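Local coordinates for protein gamma-glutamyltranspeptidase (Ggt) (PDB 5BPK) that probably cleaves the gamma-glutamyl bond of glutathione and related compounds and passes the glutamyl group to water or an acceptor, as an N-terminal nucleophile hydrolase, at residues M296-L301 and Y348-F353; I290-V295 and E317-A322. All blocks are in the same frame, centred on the assembly; numbering follows the deposited sequence.

Interaction 1 of 2, residues M296-L301 and Y348-F353; sequences MENADL and YAKKIF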
ATOM      1  N   MET A 296     -12.995 -13.025  13.568  1.00 13.66           N
ATOM      2  CA  MET A 296     -13.136 -14.266  12.803  1.00 12.73           C
ATOM      3  C   MET A 296     -12.643 -15.500  13.579  1.00 14.66           C
ATOM      4  O   MET A 296     -13.176 -16.609  13.409  1.00 14.37           O
ATOM      5  CB  MET A 296     -12.351 -14.148  11.496  1.00 13.70           C
ATOM      6  CG  MET A 296     -12.972 -13.159  10.510  1.00 12.98           C
ATOM      7  SD  MET A 296     -11.901 -12.701   9.130  1.00 13.61           S
ATOM      8  CE  MET A 296     -11.418 -14.315   8.487  1.00 14.79           C
ATOM      9  N   GLU A 297     -11.630 -15.302  14.420  1.00 12.88           N
ATOM     10  CA  GLU A 297     -11.016 -16.398  15.190  1.00 11.29           C
ATOM     11  C   GLU A 297     -12.029 -17.114  16.090  1.00 13.04           C
ATOM     12  O   GLU A 297     -11.826 -18.288  16.458  1.00 16.47           O
ATOM     13  CB  GLU A 297      -9.845 -15.876  16.034  1.00 12.54           C
ATOM     14  CG  GLU A 297      -8.877 -16.955  16.475  1.00 13.30           C
ATOM     15  CD  GLU A 297      -7.709 -16.416  17.314  1.00 14.50           C
ATOM     16  OE1 GLU A 297      -7.890 -15.467  18.117  1.00 17.68           O
ATOM     17  OE2 GLU A 297      -6.605 -16.973  17.191  1.00 16.27           O
ATOM     18  N   ASN A 298     -13.100 -16.415  16.453  1.00 13.48           N
ATOM     19  CA  ASN A 298     -14.152 -17.001  17.284  1.00 13.64           C
ATOM     20  C   ASN A 298     -15.007 -18.058  16.592  1.00 15.12           C
ATOM     21  O   ASN A 298     -15.782 -18.762  17.256  1.00 16.94           O
ATOM     22  CB  ASN A 298     -15.041 -15.902  17.858  1.00 13.55           C
ATOM     23  CG  ASN A 298     -14.325 -15.074  18.904  1.00 16.53           C
ATOM     24  OD1 ASN A 298     -14.184 -15.498  20.058  1.00 19.29           O
ATOM     25  ND2 ASN A 298     -13.845 -13.890  18.503  1.00 15.02           N
ATOM     26  N   ALA A 299     -14.868 -18.174  15.278  1.00 16.21           N
ATOM     27  CA  ALA A 299     -15.588 -19.174  14.510  1.00 15.52           C
ATOM     28  C   ALA A 299     -14.610 -20.195  13.924  1.00 16.52           C
ATOM     29  O   ALA A 299     -13.476 -19.853  13.593  1.00 15.97           O
ATOM     30  CB  ALA A 299     -16.383 -18.492  13.395  1.00 16.63           C
ATOM     31  N   ASP A 300     -15.048 -21.444  13.791  1.00 15.65           N
ATOM     32  CA  ASP A 300     -14.288 -22.445  13.040  1.00 16.26           C
ATOM     33  C   ASP A 300     -14.618 -22.278  11.558  1.00 15.12           C
ATOM     34  O   ASP A 300     -15.489 -22.947  11.015  1.00 16.54           O
ATOM     35  CB  ASP A 300     -14.621 -23.863  13.515  1.00 16.27           C
ATOM     36  CG  ASP A 300     -13.821 -24.932  12.777  1.00 19.61           C
ATOM     37  OD1 ASP A 300     -12.911 -24.580  11.994  1.00 19.83           O
ATOM     38  OD2 ASP A 300     -14.093 -26.132  12.994  1.00 25.00           O
ATOM     39  N   LEU A 301     -13.905 -21.377  10.899  1.00 13.35           N
ATOM     40  CA  LEU A 301     -14.177 -21.108   9.494  1.00 14.09           C
ATOM     41  C   LEU A 301     -13.854 -22.320   8.613  1.00 11.96           C
ATOM     42  O   LEU A 301     -14.549 -22.573   7.626  1.00 13.43           O
ATOM     43  CB  LEU A 301     -13.418 -19.875   9.019  1.00 12.81           C
ATOM     44  CG  LEU A 301     -13.717 -18.551   9.720  1.00 13.97           C
ATOM     45  CD1 LEU A 301     -12.844 -17.491   9.084  1.00 14.91           C
ATOM     46  CD2 LEU A 301     -15.191 -18.135   9.664  1.00 15.28           C
ATOM     47  N   TYR A 348     -12.440  -7.353  23.050  1.00 14.35           N
ATOM     48  CA  TYR A 348     -13.242  -6.465  22.209  1.00 12.54           C
ATOM     49  C   TYR A 348     -13.760  -7.209  20.974  1.00 13.09           C
ATOM     50  O   TYR A 348     -14.921  -7.066  20.580  1.00 15.46           O
ATOM     51  CB  TYR A 348     -12.400  -5.237  21.799  1.00 13.45           C
ATOM     52  CG  TYR A 348     -13.112  -4.257  20.876  1.00 13.46           C
ATOM     53  CD1 TYR A 348     -14.387  -3.783  21.175  1.00 15.50           C
ATOM     54  CD2 TYR A 348     -12.504  -3.797  19.715  1.00 12.02           C
ATOM     55  CE1 TYR A 348     -15.032  -2.899  20.341  1.00 16.94           C
ATOM     56  CE2 TYR A 348     -13.142  -2.897  18.869  1.00 12.71           C
ATOM     57  CZ  TYR A 348     -14.401  -2.453  19.183  1.00 13.96           C
ATOM     58  OH  TYR A 348     -15.054  -1.580  18.357  1.00 15.94           O
ATOM     59  N   ALA A 349     -12.877  -7.980  20.349  1.00 14.28           N
ATOM     60  CA  ALA A 349     -13.247  -8.778  19.182  1.00 12.59           C
ATOM     61  C   ALA A 349     -14.346  -9.782  19.527  1.00 15.05           C
ATOM     62  O   ALA A 349     -15.249 -10.022  18.726  1.00 16.29           O
ATOM     63  CB  ALA A 349     -12.029  -9.502  18.620  1.00 14.64           C
ATOM     64  N   LYS A 350     -14.248 -10.377  20.716  1.00 16.45           N
ATOM     65  CA  LYS A 350     -15.261 -11.326  21.186  1.00 17.99           C
ATOM     66  C   LYS A 350     -16.622 -10.625  21.339  1.00 16.75           C
ATOM     67  O   LYS A 350     -17.657 -11.178  20.939  1.00 17.00           O
ATOM     68  CB  LYS A 350     -14.803 -12.013  22.487  1.00 18.32           C
ATOM     69  CG  LYS A 350     -15.846 -12.912  23.188  1.00 20.16           C
ATOM     70  CD  LYS A 350     -16.444 -13.993  22.285  1.00 23.58           C
ATOM     71  CE  LYS A 350     -17.280 -14.985  23.112  1.00 28.70           C
ATOM     72  NZ  LYS A 350     -18.218 -15.793  22.292  1.00 30.47           N
ATOM     73  N   LYS A 351     -16.622  -9.415  21.904  1.00 16.79           N
ATOM     74  CA  LYS A 351     -17.842  -8.607  22.021  1.00 18.57           C
ATOM     75  C   LYS A 351     -18.470  -8.317  20.655  1.00 17.34           C
ATOM     76  O   LYS A 351     -19.684  -8.401  20.485  1.00 18.70           O
ATOM     77  CB  LYS A 351     -17.560  -7.293  22.757  1.00 19.13           C
ATOM     78  CG  LYS A 351     -17.403  -7.477  24.253  1.00 23.68           C
ATOM     79  CD  LYS A 351     -17.116  -6.178  24.995  1.00 29.45           C
ATOM     80  CE  LYS A 351     -16.678  -6.473  26.432  1.00 33.78           C
ATOM     81  NZ  LYS A 351     -16.518  -5.252  27.267  1.00 36.02           N
ATOM     82  N   ILE A 352     -17.635  -7.992  19.680  1.00 16.41           N
ATOM     83  CA  ILE A 352     -18.105  -7.807  18.316  1.00 14.59           C
ATOM     84  C   ILE A 352     -18.709  -9.108  17.775  1.00 15.47           C
ATOM     85  O   ILE A 352     -19.852  -9.131  17.293  1.00 16.99           O
ATOM     86  CB  ILE A 352     -16.970  -7.342  17.361  1.00 13.91           C
ATOM     87  CG1 ILE A 352     -16.424  -5.969  17.778  1.00 14.48           C
ATOM     88  CG2 ILE A 352     -17.496  -7.289  15.917  1.00 14.70           C
ATOM     89  CD1 ILE A 352     -15.159  -5.529  17.007  1.00 12.53           C
ATOM     90  N   PHE A 353     -17.954 -10.197  17.896  1.00 13.86           N
ATOM     91  CA  PHE A 353     -18.419 -11.501  17.423  1.00 14.12           C
ATOM     92  C   PHE A 353     -19.803 -11.862  17.993  1.00 16.53           C
ATOM     93  O   PHE A 353     -20.680 -12.323  17.265  1.00 16.36           O
ATOM     94  CB  PHE A 353     -17.403 -12.591  17.753  1.00 13.57           C
ATOM     95  CG  PHE A 353     -17.812 -13.944  17.274  1.00 15.29           C
ATOM     96  CD1 PHE A 353     -17.674 -14.288  15.936  1.00 15.70           C
ATOM     97  CD2 PHE A 353     -18.367 -14.868  18.153  1.00 17.78           C
ATOM     98  CE1 PHE A 353     -18.068 -15.522  15.482  1.00 19.31           C
ATOM     99  CE2 PHE A 353     -18.754 -16.116  17.709  1.00 16.80           C
ATOM    100  CZ  PHE A 353     -18.607 -16.448  16.373  1.00 20.35           C
TER

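Interaction 2 of 2, residues I290-V295 and E317-A322; sequences IQILNV and EAMRQA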
ATOM      1  N   ILE A 290      -5.742  -7.038  12.119  1.00  9.75           N
ATOM      2  CA  ILE A 290      -5.663  -7.888  13.309  1.00 11.23           C
ATOM      3  C   ILE A 290      -7.015  -7.935  14.034  1.00 10.02           C
ATOM      4  O   ILE A 290      -7.438  -8.991  14.502  1.00 11.10           O
ATOM      5  CB  ILE A 290      -4.521  -7.402  14.243  1.00 10.36           C
ATOM      6  CG1 ILE A 290      -3.173  -7.763  13.608  1.00 10.63           C
ATOM      7  CG2 ILE A 290      -4.640  -7.984  15.662  1.00 13.42           C
ATOM      8  CD1 ILE A 290      -1.999  -7.025  14.179  1.00 11.93           C
ATOM      9  N   GLN A 291      -7.679  -6.782  14.118  1.00 10.57           N
ATOM     10  CA  GLN A 291      -9.031  -6.684  14.673  1.00 10.64           C
ATOM     11  C   GLN A 291     -10.010  -7.645  13.979  1.00 10.87           C
ATOM     12  O   GLN A 291     -10.740  -8.385  14.643  1.00 10.79           O
ATOM     13  CB  GLN A 291      -9.537  -5.233  14.553  1.00 10.70           C
ATOM     14  CG  GLN A 291     -10.953  -4.983  15.078  1.00 11.59           C
ATOM     15  CD  GLN A 291     -11.393  -3.532  14.909  1.00 11.66           C
ATOM     16  OE1 GLN A 291     -10.695  -2.717  14.296  1.00 13.02           O
ATOM     17  NE2 GLN A 291     -12.567  -3.214  15.432  1.00 12.07           N
ATOM     18  N   ILE A 292     -10.022  -7.631  12.648  1.00  9.26           N
ATOM     19  CA  ILE A 292     -10.995  -8.417  11.873  1.00 10.26           C
ATOM     20  C   ILE A 292     -10.685  -9.921  12.010  1.00 10.58           C
ATOM     21  O   ILE A 292     -11.578 -10.741  12.243  1.00 10.89           O
ATOM     22  CB  ILE A 292     -11.036  -7.967  10.395  1.00 11.39           C
ATOM     23  CG1 ILE A 292     -11.585  -6.540  10.285  1.00 10.29           C
ATOM     24  CG2 ILE A 292     -11.910  -8.888   9.574  1.00 11.31           C
ATOM     25  CD1 ILE A 292     -11.213  -5.837   8.985  1.00 13.94           C
ATOM     26  N   LEU A 293      -9.418 -10.279  11.887  1.00 12.12           N
ATOM     27  CA  LEU A 293      -8.974 -11.643  12.186  1.00 11.70           C
ATOM     28  C   LEU A 293      -9.370 -12.091  13.599  1.00 11.61           C
ATOM     29  O   LEU A 293      -9.806 -13.231  13.790  1.00 12.12           O
ATOM     30  CB  LEU A 293      -7.458 -11.782  11.987  1.00 11.36           C
ATOM     31  CG  LEU A 293      -6.988 -11.829  10.521  1.00 10.64           C
ATOM     32  CD1 LEU A 293      -5.471 -11.796  10.403  1.00 13.23           C
ATOM     33  CD2 LEU A 293      -7.542 -13.053   9.766  1.00 13.19           C
ATOM     34  N   ASN A 294      -9.200 -11.213  14.587  1.00 10.95           N
ATOM     35  CA  ASN A 294      -9.594 -11.532  15.956  1.00 12.04           C
ATOM     36  C   ASN A 294     -11.062 -11.898  16.034  1.00 11.68           C
ATOM     37  O   ASN A 294     -11.413 -12.826  16.753  1.00 14.26           O
ATOM     38  CB  ASN A 294      -9.348 -10.391  16.955  1.00 12.18           C
ATOM     39  CG  ASN A 294      -7.884 -10.173  17.295  1.00 12.68           C
ATOM     40  OD1 ASN A 294      -7.039 -11.051  17.125  1.00 13.53           O
ATOM     41  ND2 ASN A 294      -7.591  -8.989  17.841  1.00 11.93           N
ATOM     42  N   VAL A 295     -11.921 -11.134  15.350  1.00 12.15           N
ATOM     43  CA  VAL A 295     -13.359 -11.430  15.362  1.00 11.78           C
ATOM     44  C   VAL A 295     -13.588 -12.814  14.740  1.00 11.38           C
ATOM     45  O   VAL A 295     -14.271 -13.666  15.319  1.00 13.43           O
ATOM     46  CB  VAL A 295     -14.206 -10.358  14.610  1.00 10.72           C
ATOM     47  CG1 VAL A 295     -15.691 -10.744  14.588  1.00 14.70           C
ATOM     48  CG2 VAL A 295     -14.043  -8.989  15.245  1.00 10.11           C
ATOM     49  N   GLU A 317     -19.332  -8.635   8.800  1.00 11.44           N
ATOM     50  CA  GLU A 317     -19.759  -7.888   9.986  1.00 10.76           C
ATOM     51  C   GLU A 317     -18.569  -7.373  10.809  1.00 11.57           C
ATOM     52  O   GLU A 317     -18.609  -6.257  11.353  1.00 13.07           O
ATOM     53  CB  GLU A 317     -20.726  -8.695  10.844  1.00 11.15           C
ATOM     54  CG  GLU A 317     -22.046  -9.012  10.131  1.00 12.95           C
ATOM     55  CD  GLU A 317     -22.720  -7.761   9.583  1.00 15.13           C
ATOM     56  OE1 GLU A 317     -23.208  -6.961  10.398  1.00 19.52           O
ATOM     57  OE2 GLU A 317     -22.738  -7.569   8.345  1.00 16.13           O
ATOM     58  N   ALA A 318     -17.491  -8.156  10.877  1.00 10.82           N
ATOM     59  CA  ALA A 318     -16.277  -7.690  11.538  1.00 10.28           C
ATOM     60  C   ALA A 318     -15.685  -6.490  10.795  1.00 10.38           C
ATOM     61  O   ALA A 318     -15.274  -5.521  11.423  1.00 12.21           O
ATOM     62  CB  ALA A 318     -15.243  -8.806  11.661  1.00 11.81           C
ATOM     63  N   MET A 319     -15.644  -6.564   9.464  1.00 10.55           N
ATOM     64  CA  MET A 319     -15.172  -5.459   8.623  1.00 10.35           C
ATOM     65  C   MET A 319     -15.997  -4.202   8.866  1.00 11.19           C
ATOM     66  O   MET A 319     -15.457  -3.120   8.994  1.00 11.61           O
ATOM     67  CB  MET A 319     -15.277  -5.816   7.138  1.00 10.65           C
ATOM     68  CG  MET A 319     -14.328  -6.884   6.662  1.00 12.95           C
ATOM     69  SD  MET A 319     -14.771  -7.497   5.018  1.00 11.91           S
ATOM     70  CE  MET A 319     -13.460  -8.721   4.780  1.00 15.80           C
ATOM     71  N   ARG A 320     -17.312  -4.364   8.905  1.00 10.61           N
ATOM     72  CA  ARG A 320     -18.220  -3.238   9.096  1.00 10.51           C
ATOM     73  C   ARG A 320     -17.861  -2.465  10.350  1.00 10.54           C
ATOM     74  O   ARG A 320     -17.767  -1.242  10.309  1.00 12.41           O
ATOM     75  CB  ARG A 320     -19.655  -3.734   9.198  1.00 10.82           C
ATOM     76  CG  ARG A 320     -20.710  -2.656   9.116  1.00 11.55           C
ATOM     77  CD  ARG A 320     -22.053  -3.185   9.589  1.00 14.46           C
ATOM     78  NE  ARG A 320     -22.572  -4.311   8.802  1.00 15.49           N
ATOM     79  CZ  ARG A 320     -23.248  -4.187   7.658  1.00 14.74           C
ATOM     80  NH1 ARG A 320     -23.448  -2.993   7.105  1.00 13.75           N
ATOM     81  NH2 ARG A 320     -23.732  -5.269   7.051  1.00 14.22           N
ATOM     82  N   GLN A 321     -17.664  -3.171  11.461  1.00  9.95           N
ATOM     83  CA  GLN A 321     -17.301  -2.519  12.717  1.00 10.73           C
ATOM     84  C   GLN A 321     -15.915  -1.883  12.645  1.00 11.53           C
ATOM     85  O   GLN A 321     -15.723  -0.760  13.117  1.00 12.69           O
ATOM     86  CB  GLN A 321     -17.336  -3.504  13.892  1.00 11.94           C
ATOM     87  CG  GLN A 321     -17.127  -2.857  15.269  1.00 12.31           C
ATOM     88  CD  GLN A 321     -18.242  -1.886  15.642  1.00 11.31           C
ATOM     89  OE1 GLN A 321     -19.411  -2.267  15.709  1.00 16.24           O
ATOM     90  NE2 GLN A 321     -17.882  -0.622  15.881  1.00 13.74           N
ATOM     91  N   ALA A 322     -14.957  -2.603  12.062  1.00 10.87           N
ATOM     92  CA  ALA A 322     -13.597  -2.105  11.947  1.00 11.79           C
ATOM     93  C   ALA A 322     -13.529  -0.777  11.197  1.00 10.50           C
ATOM     94  O   ALA A 322     -12.817   0.138  11.620  1.00 10.56           O
ATOM     95  CB  ALA A 322     -12.672  -3.150  11.286  1.00 11.61           C
TER

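Interaction 1 of 2, residues M296-L301 and Y348-F353
A type I beta turn from M296 to A299, following helix 285-296, sets N298 on the ring of F353 from helix 346-354. CB of N298 stands over the ring centre, 3.4 Å from the F353 centroid and 11° off the ring normal, a CH-pi contact on one face. With CG anti to the backbone N (chi1 -179°) the F353 ring is carried out to the turn, and the rotation about CB-CG presents its face. The N298 and F353 side chains run past one another in opposite senses, the amide plane 26° from the ring. ND2 of N298 is hydrogen-bonded to V295 O, in the last turn of helix 285-296, and this helps fix the amide while OD1 packs 3.5 Å from CD of K350. The turn is closed by A299 N bonding to M296 O at 3.0 Å. The A299 methyl also meets the ring, its CB 4.0 Å from CE1 of F353 at an oblique approach. K350 bends at chi2, bringing its aliphatic part beside the asparagine, while NZ forms a salt bridge with D354. From the turn, E297 forms a salt bridge with K346, the first residue of helix 346-354.

Interaction 2 of 2, residues I290-V295 and E317-A322
I292, on helix 285-296, lies against three residues of helix 309-329, and its side chain is worth following outward. CB branches with CG2 anti to the backbone N, which sends that methyl to the CB of A318 at 3.9 Å. The other branch, CG1, runs beside the backbone N and meets the CB of A322 at 3.7 Å. At the tip, CD1 is 3.8 Å from that same A322 methyl and also reaches M319, where it packs 4.0 Å from CG. One isoleucine thus spans a full turn of the facing helix, from A318 to A322.

V295, about a turn further along helix 285-296, packs on A318. Its CB sits 3.5 Å from the CB of A318, tighter than usual for two carbons, and CG1 presses on the same methyl. Toward the start of the segment, Q291 runs out extended and lays its amide beside A322, with OE1 3.6 Å from CB of A322. Both ends of this buried amide are satisfied: OE1 bonds to H288 and NE2 to D325.

R320 points away from helix 285-296; it grips E317 side-on in a salt bridge and also pairs with D131 of the neighbouring subunit. The segment axes come within 8.9 Å, at 144° between their directions, with the A318 and A322 methyls at the interface. The I292 side chain lies about 14 Å from the bound acivicin-related ligand, outside direct contact with it. This is a roughly antiparallel helix pair, consistent with a helical layer of the N-terminal nucleophile hydrolase fold.

Overall arrangement
Interaction 2 is the core contact: six buried residues bring helices 285-296 and 309-329 together through mainly aliphatic packing. Interaction 1, about 8 Å away between centres, is only partly buried and joins the turn that follows the first of these helices to helix 346-354, using a ring face and an amide with a lysine beside it. Their segments alternate along the chain, and they meet directly: CE2 of Y348 packs 3.5 Å from NE2 of Q291, and CD1 of F353 lies 3.5 Å from V295 O. Helix 285-296 is therefore shared, with 309-329 against one part of its surface and 346-354 against another, while Q321 and I352 link those two partners.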